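Local atomic coordinates of glycoside Hydrolase Family 43_12 (Metagenome, PDB entry 7JVH), a protein that probably hydrolyses glycosidic bonds in plant polysaccharides rich in xylose or arabinose, using a five-bladed beta-propeller domain joined to a beta-sandwich domain. Residues T140-P145 with G170-S175; N77-M82 with A119-P124; T134-T139 with N149-T154; D163-H168 with E212-I217. All blocks are in the same frame, centred on the assembly; numbering follows the deposited sequence.

Interaction 1 (T140-P145 with G170-S175); sequences TEFCAP and GGIDPS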
loop_
_atom_site.group_PDB
_atom_site.type_symbol
_atom_site.label_atom_id
_atom_site.label_comp_id
_atom_site.label_asym_id
_atom_site.label_seq_id
_atom_site.Cartn_x
_atom_site.Cartn_y
_atom_site.Cartn_z
ATOM N N THR A 140 8.954 -5.582 -9.151
ATOM C CA THR A 140 8.449 -5.615 -10.520
ATOM C C THR A 140 7.635 -4.342 -10.769
ATOM O O THR A 140 6.709 -4.015 -10.013
ATOM C CB THR A 140 7.551 -6.832 -10.771
ATOM O OG1 THR A 140 8.176 -8.012 -10.258
ATOM C CG2 THR A 140 7.325 -7.046 -12.249
ATOM N N GLU A 141 8.005 -3.618 -11.824
ATOM C CA GLU A 141 7.384 -2.352 -12.183
ATOM C C GLU A 141 6.657 -2.523 -13.523
ATOM O O GLU A 141 7.256 -2.366 -14.563
ATOM C CB GLU A 141 8.447 -1.240 -12.252
ATOM C CG GLU A 141 7.966 0.087 -12.854
ATOM C CD GLU A 141 8.887 1.244 -12.560
ATOM O OE1 GLU A 141 8.713 1.876 -11.526
ATOM O OE2 GLU A 141 9.787 1.525 -13.365
ATOM N N PHE A 142 5.361 -2.858 -13.451
ATOM C CA PHE A 142 4.486 -3.056 -14.597
ATOM C C PHE A 142 3.940 -1.729 -15.073
ATOM O O PHE A 142 2.742 -1.494 -15.039
ATOM C CB PHE A 142 3.332 -4.013 -14.257
ATOM C CG PHE A 142 3.749 -5.456 -14.126
ATOM C CD1 PHE A 142 4.433 -6.104 -15.173
ATOM C CD2 PHE A 142 3.459 -6.187 -12.982
ATOM C CE1 PHE A 142 4.801 -7.434 -15.064
ATOM C CE2 PHE A 142 3.831 -7.535 -12.883
ATOM C CZ PHE A 142 4.491 -8.151 -13.926
ATOM N N CYS A 143 4.858 -0.854 -15.485
ATOM C CA CYS A 143 4.586 0.429 -16.121
ATOM C C CYS A 143 5.956 1.018 -16.462
ATOM O O CYS A 143 6.972 0.407 -16.153
ATOM C CB CYS A 143 3.737 1.358 -15.227
ATOM S SG CYS A 143 4.588 2.206 -13.861
ATOM N N ALA A 144 5.975 2.188 -17.113
ATOM C CA ALA A 144 7.220 2.867 -17.477
ATOM C C ALA A 144 7.960 3.353 -16.227
ATOM O O ALA A 144 7.328 3.589 -15.197
ATOM C CB ALA A 144 6.910 4.024 -18.417
ATOM N N PRO A 145 9.305 3.528 -16.246
ATOM C CA PRO A 145 10.144 3.237 -17.418
ATOM C C PRO A 145 10.534 1.763 -17.670
ATOM O O PRO A 145 10.962 1.450 -18.759
ATOM C CB PRO A 145 11.431 4.020 -17.104
ATOM C CG PRO A 145 11.505 4.021 -15.607
ATOM C CD PRO A 145 10.083 4.093 -15.129
ATOM N N GLY A 170 11.413 -12.952 -16.073
ATOM C CA GLY A 170 9.991 -12.703 -15.961
ATOM C C GLY A 170 9.441 -13.024 -14.584
ATOM O O GLY A 170 10.186 -13.289 -13.659
ATOM N N GLY A 171 8.115 -13.005 -14.462
ATOM C CA GLY A 171 7.423 -13.286 -13.221
ATOM C C GLY A 171 7.510 -12.109 -12.266
ATOM O O GLY A 171 7.945 -10.996 -12.641
ATOM N N ILE A 172 7.116 -12.364 -11.010
ATOM C CA ILE A 172 7.061 -11.324 -9.969
ATOM C C ILE A 172 7.739 -11.758 -8.674
ATOM O O ILE A 172 8.239 -12.888 -8.559
ATOM C CB ILE A 172 5.596 -10.961 -9.667
ATOM C CG1 ILE A 172 4.843 -12.168 -9.074
ATOM C CG2 ILE A 172 4.913 -10.458 -10.946
ATOM C CD1 ILE A 172 3.390 -11.878 -8.790
ATOM N N ASP A 173 7.749 -10.842 -7.703
ATOM C CA ASP A 173 8.235 -11.064 -6.344
ATOM C C ASP A 173 9.717 -11.408 -6.322
ATOM O O ASP A 173 10.120 -12.391 -5.705
ATOM C CB ASP A 173 7.390 -12.110 -5.630
ATOM C CG ASP A 173 5.943 -11.679 -5.494
ATOM O OD1 ASP A 173 5.596 -10.579 -5.995
ATOM O OD2 ASP A 173 5.144 -12.450 -4.899
ATOM N N PRO A 174 10.575 -10.592 -6.969
ATOM C CA PRO A 174 12.023 -10.767 -6.858
ATOM C C PRO A 174 12.519 -10.538 -5.426
ATOM O O PRO A 174 11.920 -9.778 -4.674
ATOM C CB PRO A 174 12.562 -9.664 -7.771
ATOM C CG PRO A 174 11.472 -8.646 -7.826
ATOM C CD PRO A 174 10.198 -9.428 -7.782
ATOM N N SER A 175 13.626 -11.191 -5.072
ATOM C CA SER A 175 14.226 -11.059 -3.748
ATOM C C SER A 175 15.654 -11.588 -3.793
ATOM O O SER A 175 15.899 -12.696 -4.241
ATOM C CB SER A 175 13.373 -11.817 -2.722
ATOM O OG SER A 175 13.837 -11.682 -1.413
#
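T140 and F142 meet I172 and P174 where strand 134-142 of one propeller blade faces the loop that leads into the next blade, in the five-bladed beta-propeller of family 43 glycoside hydrolases. The chain carries on from this loop into strand 175-178. T140 makes most of the contact. Its CB points at the loop and divides there. OG1, anti to the carbonyl carbon (chi1 -47°), goes forward into the bend of the loop and meets two carbons, I172 CA at 3.5 Å and P174 CD at 3.5 Å. It also lies 4.0 Å from I172 CB. These are van der Waals contacts; the hydroxyl finds its polar partner in N149 of the adjoining strand, whose amide also bonds G171 O through ND2. The methyl CG2 turns the other way: it comes within 4.0 Å of G171 O, and CG2 itself sits 3.4 Å above the plane of the F142 ring, displaced toward the rim. The edge of that ring takes up I172, the two side chains crossing at about a right angle. I172 puts CG1 between its backbone N and carbonyl carbon (chi1 64°); CG1 leads away from the strand, in a side chain that also touches W237 and E239, and CG2 is left for the phenyl edge. Next along the loop, D173 bonds G240 N through OD2 and, through OD1, a glycerol probably from the crystallisation liquor, though such molecules often mark pockets. Near the plane of the F142 ring, I172 CG2 lies 3.7 Å from CE2 and 3.8 Å from CZ.

Interaction 2 (N77-M82 with A119-P124); sequences NSSFAM and AGIYAP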
loop_
_atom_site.group_PDB
_atom_site.type_symbol
_atom_site.label_atom_id
_atom_site.label_comp_id
_atom_site.label_asym_id
_atom_site.label_seq_id
_atom_site.Cartn_x
_atom_site.Cartn_y
_atom_site.Cartn_z
ATOM N N ASN A 77 6.656 -1.275 1.231
ATOM C CA ASN A 77 5.383 -1.800 0.748
ATOM C C ASN A 77 5.181 -1.546 -0.763
ATOM O O ASN A 77 5.777 -0.629 -1.346
ATOM C CB ASN A 77 4.242 -1.131 1.517
ATOM C CG ASN A 77 4.359 -1.317 3.022
ATOM O OD1 ASN A 77 4.843 -0.440 3.759
ATOM N ND2 ASN A 77 3.906 -2.474 3.492
ATOM N N SER A 78 4.335 -2.371 -1.386
ATOM C CA SER A 78 3.885 -2.165 -2.748
ATOM C C SER A 78 2.929 -0.975 -2.788
ATOM O O SER A 78 2.357 -0.609 -1.771
ATOM C CB SER A 78 3.202 -3.422 -3.297
ATOM O OG SER A 78 2.234 -3.931 -2.416
ATOM N N SER A 79 2.782 -0.363 -3.973
ATOM C CA SER A 79 2.009 0.860 -4.140
ATOM C C SER A 79 1.287 1.027 -5.472
ATOM O O SER A 79 0.509 1.974 -5.644
ATOM C CB SER A 79 2.901 2.080 -3.886
ATOM O OG SER A 79 4.103 2.020 -4.625
ATOM N N PHE A 80 1.572 0.148 -6.437
ATOM C CA PHE A 80 0.830 0.080 -7.697
ATOM C C PHE A 80 0.948 1.411 -8.476
ATOM O O PHE A 80 2.069 1.827 -8.768
ATOM C CB PHE A 80 -0.577 -0.477 -7.391
ATOM C CG PHE A 80 -0.504 -1.783 -6.659
ATOM C CD1 PHE A 80 -0.337 -2.965 -7.356
ATOM C CD2 PHE A 80 -0.481 -1.825 -5.282
ATOM C CE1 PHE A 80 -0.208 -4.170 -6.698
ATOM C CE2 PHE A 80 -0.335 -3.050 -4.623
ATOM C CZ PHE A 80 -0.196 -4.212 -5.338
ATOM N N ALA A 81 -0.162 2.087 -8.779
ATOM C CA ALA A 81 -0.117 3.316 -9.593
ATOM C C ALA A 81 0.059 4.642 -8.849
ATOM O O ALA A 81 0.003 5.715 -9.451
ATOM C CB ALA A 81 -1.342 3.383 -10.500
HETATM N N MSE A 82 0.255 4.575 -7.530
HETATM C CA MSE A 82 0.387 5.776 -6.716
HETATM C C MSE A 82 1.799 6.325 -6.893
HETATM O O MSE A 82 2.733 5.562 -7.145
HETATM C CB MSE A 82 0.090 5.462 -5.245
HETATM C CG MSE A 82 -1.315 4.932 -4.986
HETATM SE SE MSE A 82 -1.513 4.445 -3.076
HETATM C CE MSE A 82 -3.236 3.567 -2.710
ATOM N N ALA A 119 -1.700 -2.459 -11.711
ATOM C CA ALA A 119 -0.390 -2.716 -12.299
ATOM C C ALA A 119 0.646 -1.938 -11.467
ATOM O O ALA A 119 0.522 -1.872 -10.261
ATOM C CB ALA A 119 -0.388 -2.301 -13.779
ATOM N N GLY A 120 1.652 -1.345 -12.124
ATOM C CA GLY A 120 2.646 -0.525 -11.462
ATOM C C GLY A 120 3.552 -1.361 -10.562
ATOM O O GLY A 120 4.021 -2.441 -10.949
ATOM N N ILE A 121 3.780 -0.858 -9.343
ATOM C CA ILE A 121 4.745 -1.448 -8.409
ATOM C C ILE A 121 4.138 -2.594 -7.597
ATOM O O ILE A 121 3.316 -2.381 -6.711
ATOM C CB ILE A 121 5.297 -0.389 -7.448
ATOM C CG1 ILE A 121 5.967 0.755 -8.214
ATOM C CG2 ILE A 121 6.273 -1.031 -6.477
ATOM C CD1 ILE A 121 7.141 0.353 -9.070
ATOM N N TYR A 122 4.574 -3.819 -7.912
ATOM C CA TYR A 122 4.159 -5.031 -7.199
ATOM C C TYR A 122 5.027 -5.233 -5.922
ATOM O O TYR A 122 5.740 -4.319 -5.485
ATOM C CB TYR A 122 4.198 -6.236 -8.149
ATOM C CG TYR A 122 2.937 -6.384 -8.995
ATOM C CD1 TYR A 122 2.211 -5.260 -9.433
ATOM C CD2 TYR A 122 2.471 -7.640 -9.365
ATOM C CE1 TYR A 122 1.063 -5.400 -10.206
ATOM C CE2 TYR A 122 1.304 -7.773 -10.116
ATOM C CZ TYR A 122 0.608 -6.647 -10.536
ATOM O OH TYR A 122 -0.545 -6.798 -11.259
ATOM N N ALA A 123 4.925 -6.419 -5.313
ATOM C CA ALA A 123 5.625 -6.740 -4.068
ATOM C C ALA A 123 7.067 -6.251 -4.043
ATOM O O ALA A 123 7.866 -6.609 -4.901
ATOM C CB ALA A 123 5.588 -8.231 -3.811
ATOM N N PRO A 124 7.436 -5.381 -3.086
ATOM C CA PRO A 124 8.827 -4.991 -2.886
ATOM C C PRO A 124 9.586 -5.980 -1.999
ATOM O O PRO A 124 8.966 -6.653 -1.167
ATOM C CB PRO A 124 8.679 -3.656 -2.156
ATOM C CG PRO A 124 7.456 -3.819 -1.347
ATOM C CD PRO A 124 6.523 -4.673 -2.171
#
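A type II' turn from S79 to M82 sets F80 against I121 as a single antiparallel, hydrogen-bonded bridge. I121 N donates to F80 O over 3.2 Å, nearly straight at 171°, and F80 N returns a bond to I121 O at 3.1 Å. S79 N adds a weak bond of 3.4 Å to I121 O, leaving that carbonyl oxygen gripped by two N-H groups. The same oxygen lies 3.7 Å above the F80 ring plane, over its centre. A119 O comes instead to the ring edge, 3.2 Å from F80 CD1, and also receives a CA-H...O contact from F80 CA. The bridge ties two blades of the beta-propeller: 77-82 connects strands of one, and 119-124 opens the first strand of the next. Y122 and F80 cross at about a right angle, their rings an oblique pair with planes 57° apart, and F556 meets both rings. At the other end P124 lies against the backbone, CD 3.3 Å from S78 N and CG 3.3 Å from N77 C. S78 CB packs over Y122 O at 3.5 Å, while its OG bonds D63 OD2; A123 N bonds a glycerol, probably from the crystallisation liquor.

Interaction 3 (T134-T139 with N149-T154); sequences TFYMIT and NMVVKT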
loop_
_atom_site.group_PDB
_atom_site.type_symbol
_atom_site.label_atom_id
_atom_site.label_comp_id
_atom_site.label_asym_id
_atom_site.label_seq_id
_atom_site.Cartn_x
_atom_site.Cartn_y
_atom_site.Cartn_z
ATOM N N THR A 134 25.625 -1.989 1.473
ATOM C CA THR A 134 24.759 -1.414 0.450
ATOM C C THR A 134 23.344 -1.914 0.598
ATOM O O THR A 134 23.131 -3.093 0.872
ATOM C CB THR A 134 25.233 -1.758 -0.984
ATOM O OG1 THR A 134 26.633 -1.463 -1.123
ATOM C CG2 THR A 134 24.445 -0.941 -2.020
ATOM N N PHE A 135 22.389 -1.000 0.404
ATOM C CA PHE A 135 20.958 -1.311 0.411
ATOM C C PHE A 135 20.455 -1.593 -1.016
ATOM O O PHE A 135 21.001 -1.093 -1.996
ATOM C CB PHE A 135 20.162 -0.172 1.050
ATOM C CG PHE A 135 20.382 -0.024 2.537
ATOM C CD1 PHE A 135 21.468 0.707 3.035
ATOM C CD2 PHE A 135 19.502 -0.600 3.442
ATOM C CE1 PHE A 135 21.666 0.844 4.395
ATOM C CE2 PHE A 135 19.695 -0.466 4.806
ATOM C CZ PHE A 135 20.778 0.256 5.284
ATOM N N TYR A 136 19.389 -2.396 -1.098
ATOM C CA TYR A 136 18.778 -2.866 -2.339
ATOM C C TYR A 136 17.259 -2.852 -2.177
ATOM O O TYR A 136 16.728 -3.412 -1.221
ATOM C CB TYR A 136 19.231 -4.298 -2.628
ATOM C CG TYR A 136 20.678 -4.435 -3.037
ATOM C CD1 TYR A 136 21.688 -4.617 -2.088
ATOM C CD2 TYR A 136 21.036 -4.409 -4.379
ATOM C CE1 TYR A 136 23.008 -4.743 -2.470
ATOM C CE2 TYR A 136 22.362 -4.548 -4.779
ATOM C CZ TYR A 136 23.347 -4.712 -3.818
ATOM O OH TYR A 136 24.660 -4.851 -4.185
HETATM N N MSE A 137 16.567 -2.193 -3.108
HETATM C CA MSE A 137 15.121 -2.305 -3.217
HETATM C C MSE A 137 14.799 -2.924 -4.575
HETATM O O MSE A 137 15.002 -2.290 -5.611
HETATM C CB MSE A 137 14.470 -0.925 -3.056
HETATM C CG MSE A 137 13.012 -0.972 -2.654
HETATM SE SE MSE A 137 11.870 -1.630 -4.093
HETATM C CE MSE A 137 11.401 -3.348 -3.413
ATOM N N ILE A 138 14.313 -4.170 -4.558
ATOM C CA ILE A 138 14.034 -4.913 -5.777
ATOM C C ILE A 138 12.537 -5.252 -5.899
ATOM O O ILE A 138 11.920 -5.746 -4.963
ATOM C CB ILE A 138 14.906 -6.192 -5.857
ATOM C CG1 ILE A 138 14.813 -6.828 -7.242
ATOM C CG2 ILE A 138 14.512 -7.204 -4.795
ATOM C CD1 ILE A 138 15.759 -8.007 -7.425
ATOM N N THR A 139 11.979 -5.020 -7.093
ATOM C CA THR A 139 10.551 -5.179 -7.354
ATOM C C THR A 139 10.243 -5.395 -8.843
ATOM O O THR A 139 11.147 -5.397 -9.679
ATOM C CB THR A 139 9.798 -3.936 -6.840
ATOM O OG1 THR A 139 8.390 -4.157 -6.918
ATOM C CG2 THR A 139 10.168 -2.707 -7.631
ATOM N N ASN A 149 10.883 -6.484 -13.959
ATOM C CA ASN A 149 11.727 -6.668 -12.795
ATOM C C ASN A 149 12.932 -5.729 -12.796
ATOM O O ASN A 149 13.609 -5.573 -13.814
ATOM C CB ASN A 149 12.155 -8.135 -12.749
ATOM C CG ASN A 149 11.044 -9.037 -12.273
ATOM O OD1 ASN A 149 10.383 -8.732 -11.264
ATOM N ND2 ASN A 149 10.844 -10.164 -12.968
HETATM N N MSE A 150 13.177 -5.098 -11.639
HETATM C CA MSE A 150 14.167 -4.039 -11.543
HETATM C C MSE A 150 14.612 -3.875 -10.096
HETATM O O MSE A 150 13.872 -4.217 -9.178
HETATM C CB MSE A 150 13.590 -2.719 -12.069
HETATM C CG MSE A 150 12.429 -2.175 -11.261
HETATM SE SE MSE A 150 13.070 -0.980 -9.839
HETATM C CE MSE A 150 12.088 0.714 -10.041
ATOM N N VAL A 151 15.812 -3.315 -9.914
ATOM C CA VAL A 151 16.365 -3.058 -8.597
ATOM C C VAL A 151 16.960 -1.646 -8.524
ATOM O O VAL A 151 17.514 -1.150 -9.505
ATOM C CB VAL A 151 17.416 -4.136 -8.204
ATOM C CG1 VAL A 151 18.616 -4.118 -9.125
ATOM C CG2 VAL A 151 17.863 -3.965 -6.756
ATOM N N VAL A 152 16.809 -1.003 -7.361
ATOM C CA VAL A 152 17.455 0.276 -7.053
ATOM C C VAL A 152 18.312 0.133 -5.785
ATOM O O VAL A 152 18.041 -0.717 -4.935
ATOM C CB VAL A 152 16.436 1.423 -6.882
ATOM C CG1 VAL A 152 15.590 1.605 -8.135
ATOM C CG2 VAL A 152 15.533 1.178 -5.702
ATOM N N LYS A 153 19.343 0.975 -5.679
ATOM C CA LYS A 153 20.367 0.864 -4.645
ATOM C C LYS A 153 20.649 2.182 -3.948
ATOM O O LYS A 153 20.395 3.243 -4.494
ATOM C CB LYS A 153 21.675 0.347 -5.250
ATOM C CG LYS A 153 21.541 -0.990 -5.941
ATOM C CD LYS A 153 22.872 -1.691 -6.127
ATOM C CE LYS A 153 23.834 -0.967 -7.022
ATOM N NZ LYS A 153 25.101 -1.734 -7.079
ATOM N N THR A 154 21.212 2.087 -2.740
ATOM C CA THR A 154 21.650 3.243 -1.961
ATOM C C THR A 154 22.591 2.834 -0.836
ATOM O O THR A 154 22.535 1.708 -0.349
ATOM C CB THR A 154 20.460 4.016 -1.357
ATOM O OG1 THR A 154 20.946 5.206 -0.734
ATOM C CG2 THR A 154 19.723 3.190 -0.324
#
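Two aromatic rings of 134-139 meet 149-154 by their edges. The Y136 ring has V151 CG2 in its plane, 4.0 Å from CD2, and the side chain of K153 lies side by side with that of Y136, pointing the same way. The F135 ring turns an edge to T154 O, which lies in the ring plane 3.7 Å from CD1; the Y128 ring of the preceding strand also meets it. The hydroxyl of Y136 bonds N132 ND2, and K153 ends in a salt bridge to D214. The lysine chain bends at chi3 (-64°) before its ammonium group reaches that carboxylate.

Three hydrogen-bonded pairs, F135 with T154, M137 with V152 and T139 with M150, alternate with the non-hydrogen-bonded pairs Y136 with K153 and I138 with V151. The central bonds are short and straight, as in M137 N to V152 O at 2.8 Å and 173°. The bond from T154 N to F135 O is longer, 3.3 Å, with its donor above the carbonyl plane. On the face of M137 and V152, M137 CB touches V152 CG2 at 3.5 Å, and the selenium of M150 lies alongside T139 CG2. On the other face I138 CB meets V151 CG2 at 3.8 Å; Y136 and I138 then reach L176 of the next blade. This is an antiparallel beta hairpin forming the two middle strands of a four-stranded blade, the up-and-down meander repeated through the beta-propeller.

Interaction 4 (D163-H168 with E212-I217); sequences DPFNLH and EKDQII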
loop_
_atom_site.group_PDB
_atom_site.type_symbol
_atom_site.label_atom_id
_atom_site.label_comp_id
_atom_site.label_asym_id
_atom_site.label_seq_id
_atom_site.Cartn_x
_atom_site.Cartn_y
_atom_site.Cartn_z
ATOM N N ASP A 163 18.705 5.264 -9.903
ATOM C CA ASP A 163 17.786 4.925 -10.980
ATOM C C ASP A 163 17.764 3.405 -11.136
ATOM O O ASP A 163 18.667 2.716 -10.662
ATOM C CB ASP A 163 18.183 5.631 -12.282
ATOM C CG ASP A 163 17.701 7.078 -12.335
ATOM O OD1 ASP A 163 16.761 7.438 -11.605
ATOM O OD2 ASP A 163 18.262 7.874 -13.103
ATOM N N PRO A 164 16.719 2.827 -11.767
ATOM C CA PRO A 164 16.573 1.372 -11.817
ATOM C C PRO A 164 17.659 0.656 -12.627
ATOM O O PRO A 164 18.213 1.227 -13.559
ATOM C CB PRO A 164 15.200 1.181 -12.488
ATOM C CG PRO A 164 14.528 2.515 -12.468
ATOM C CD PRO A 164 15.624 3.540 -12.445
ATOM N N PHE A 165 17.966 -0.583 -12.236
ATOM C CA PHE A 165 18.741 -1.519 -13.031
ATOM C C PHE A 165 17.706 -2.515 -13.524
ATOM O O PHE A 165 17.052 -3.179 -12.721
ATOM C CB PHE A 165 19.791 -2.244 -12.170
ATOM C CG PHE A 165 20.937 -1.375 -11.750
ATOM C CD1 PHE A 165 20.864 -0.621 -10.582
ATOM C CD2 PHE A 165 22.087 -1.301 -12.519
ATOM C CE1 PHE A 165 21.934 0.182 -10.193
ATOM C CE2 PHE A 165 23.146 -0.493 -12.138
ATOM C CZ PHE A 165 23.072 0.247 -10.979
ATOM N N ASN A 166 17.531 -2.611 -14.843
ATOM C CA ASN A 166 16.556 -3.540 -15.440
ATOM C C ASN A 166 17.116 -4.960 -15.348
ATOM O O ASN A 166 18.251 -5.204 -15.764
ATOM C CB ASN A 166 16.256 -3.164 -16.899
ATOM C CG ASN A 166 15.190 -2.073 -17.041
ATOM O OD1 ASN A 166 14.188 -2.107 -16.334
ATOM N ND2 ASN A 166 15.412 -1.084 -17.918
ATOM N N LEU A 167 16.319 -5.881 -14.794
ATOM C CA LEU A 167 16.719 -7.275 -14.627
ATOM C C LEU A 167 16.001 -8.181 -15.630
ATOM O O LEU A 167 14.808 -8.026 -15.893
ATOM C CB LEU A 167 16.442 -7.736 -13.199
ATOM C CG LEU A 167 16.956 -6.793 -12.105
ATOM C CD1 LEU A 167 16.414 -7.216 -10.753
ATOM C CD2 LEU A 167 18.477 -6.739 -12.086
ATOM N N HIS A 168 16.746 -9.159 -16.160
ATOM C CA HIS A 168 16.340 -9.941 -17.331
ATOM C C HIS A 168 15.728 -11.298 -16.965
ATOM O O HIS A 168 16.254 -12.352 -17.341
ATOM C CB HIS A 168 17.537 -10.131 -18.268
ATOM C CG HIS A 168 18.112 -8.847 -18.785
ATOM N ND1 HIS A 168 19.404 -8.741 -19.254
ATOM C CD2 HIS A 168 17.565 -7.613 -18.912
ATOM C CE1 HIS A 168 19.629 -7.504 -19.650
ATOM N NE2 HIS A 168 18.529 -6.797 -19.454
ATOM N N GLU A 212 28.687 -6.818 -9.462
ATOM C CA GLU A 212 29.314 -5.779 -10.281
ATOM C C GLU A 212 28.326 -5.222 -11.299
ATOM O O GLU A 212 28.126 -4.020 -11.369
ATOM C CB GLU A 212 30.576 -6.306 -10.961
ATOM C CG GLU A 212 31.631 -6.772 -9.965
ATOM C CD GLU A 212 31.391 -8.183 -9.418
ATOM O OE1 GLU A 212 30.958 -9.058 -10.200
ATOM O OE2 GLU A 212 31.607 -8.408 -8.206
ATOM N N LYS A 213 27.678 -6.117 -12.052
ATOM C CA LYS A 213 26.783 -5.750 -13.151
ATOM C C LYS A 213 25.318 -5.523 -12.741
ATOM O O LYS A 213 24.552 -4.966 -13.514
ATOM C CB LYS A 213 26.852 -6.819 -14.256
ATOM C CG LYS A 213 27.758 -6.525 -15.491
ATOM C CD LYS A 213 29.204 -6.126 -15.183
ATOM C CE LYS A 213 29.657 -4.920 -16.015
ATOM N NZ LYS A 213 28.852 -3.701 -15.658
ATOM N N ASP A 214 24.945 -5.963 -11.538
ATOM C CA ASP A 214 23.561 -5.911 -11.062
ATOM C C ASP A 214 22.629 -6.538 -12.096
ATOM O O ASP A 214 21.736 -5.891 -12.634
ATOM C CB ASP A 214 23.152 -4.477 -10.719
ATOM C CG ASP A 214 23.777 -3.981 -9.426
ATOM O OD1 ASP A 214 23.514 -4.576 -8.367
ATOM O OD2 ASP A 214 24.531 -2.997 -9.472
ATOM N N GLN A 215 22.886 -7.817 -12.375
ATOM C CA GLN A 215 22.156 -8.606 -13.355
ATOM C C GLN A 215 22.361 -10.084 -13.025
ATOM O O GLN A 215 23.421 -10.460 -12.511
ATOM C CB GLN A 215 22.669 -8.299 -14.771
ATOM C CG GLN A 215 21.895 -8.979 -15.888
ATOM C CD GLN A 215 20.445 -8.545 -15.937
ATOM O OE1 GLN A 215 19.564 -9.230 -15.386
ATOM N NE2 GLN A 215 20.181 -7.407 -16.587
ATOM N N ILE A 216 21.339 -10.905 -13.303
ATOM C CA ILE A 216 21.435 -12.351 -13.147
ATOM C C ILE A 216 22.478 -12.906 -14.123
ATOM O O ILE A 216 22.724 -12.300 -15.171
ATOM C CB ILE A 216 20.061 -13.059 -13.320
ATOM C CG1 ILE A 216 19.349 -12.694 -14.642
ATOM C CG2 ILE A 216 19.138 -12.690 -12.166
ATOM C CD1 ILE A 216 19.928 -13.318 -15.891
ATOM N N ILE A 217 23.119 -14.023 -13.752
ATOM C CA ILE A 217 24.060 -14.712 -14.624
ATOM C C ILE A 217 23.283 -15.724 -15.465
ATOM O O ILE A 217 22.683 -16.654 -14.921
ATOM C CB ILE A 217 25.203 -15.416 -13.849
ATOM C CG1 ILE A 217 26.114 -14.384 -13.172
ATOM C CG2 ILE A 217 26.061 -16.257 -14.790
ATOM C CD1 ILE A 217 25.649 -13.943 -11.809
#
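The side chain of Q215 leaves with CG anti to the backbone N (chi1 -175°) and then folds at chi2 (62°), which brings its amide over the imidazole of H168. H168 CG is anti to its own carbonyl carbon, placing the ring beneath that amide. Amide and ring planes differ by only 20°, and Q215 NE2 lies 3.0 Å above the ring plane, over its centre. The amide's rotation is set mainly through OE1, with a weak bond at NE2. OE1 accepts H168 N at 2.9 Å and, from its own strand, I216 N at 3.2 Å, so two backbone N-H groups hold one oxygen; NE2 gives its weak bond to N166 O at 3.0 Å.

Beside this polar grip, D214 packs on F165. Its CB makes a CH-pi contact over one face, 4.1 Å from the centroid of the F165 ring. D214 OD2, the partner of K153, also lies above the ring plane, displaced toward the rim; OD1 bonds Y209 OH, and both partners would stabilise the negative charge. L167 CD2 touches D214 O at 3.4 Å. D214 and Q215 together face D210 as a G1 beta bulge, with D214 at positive phi.

F165 and N166 form the outermost strand of one propeller blade, bonded to strand 148-154, while 215-226 is the outermost strand of the next blade, paired with 203-210; the touching parts run in nearly the same direction, joined by side chains, with the Q215 amide bonding the backbone of 163-168 and no strand pairing between the two.

Overall arrangement
From the N terminus, interaction 2 closes first, joining a loop of blade 65-102 to the opening strand of blade 120-166, and it is complete before the others begin. Interaction 3 closes the short hairpin inside that second blade. Interaction 1 starts on the same strand, 134-142, and crosses interaction 3, reaching past it to the connection into blade 175-226. Interaction 4 follows interaction 3 in series but crosses interaction 1, since 163-168 precedes 170-175 and 212-217 comes later. Strand pairing links interactions 2, 1, 3 and 4, from strand 120-129 out to 165-166, and N149, T139 and K153 bridge neighbouring contacts. Together they bind three consecutive blades of the propeller.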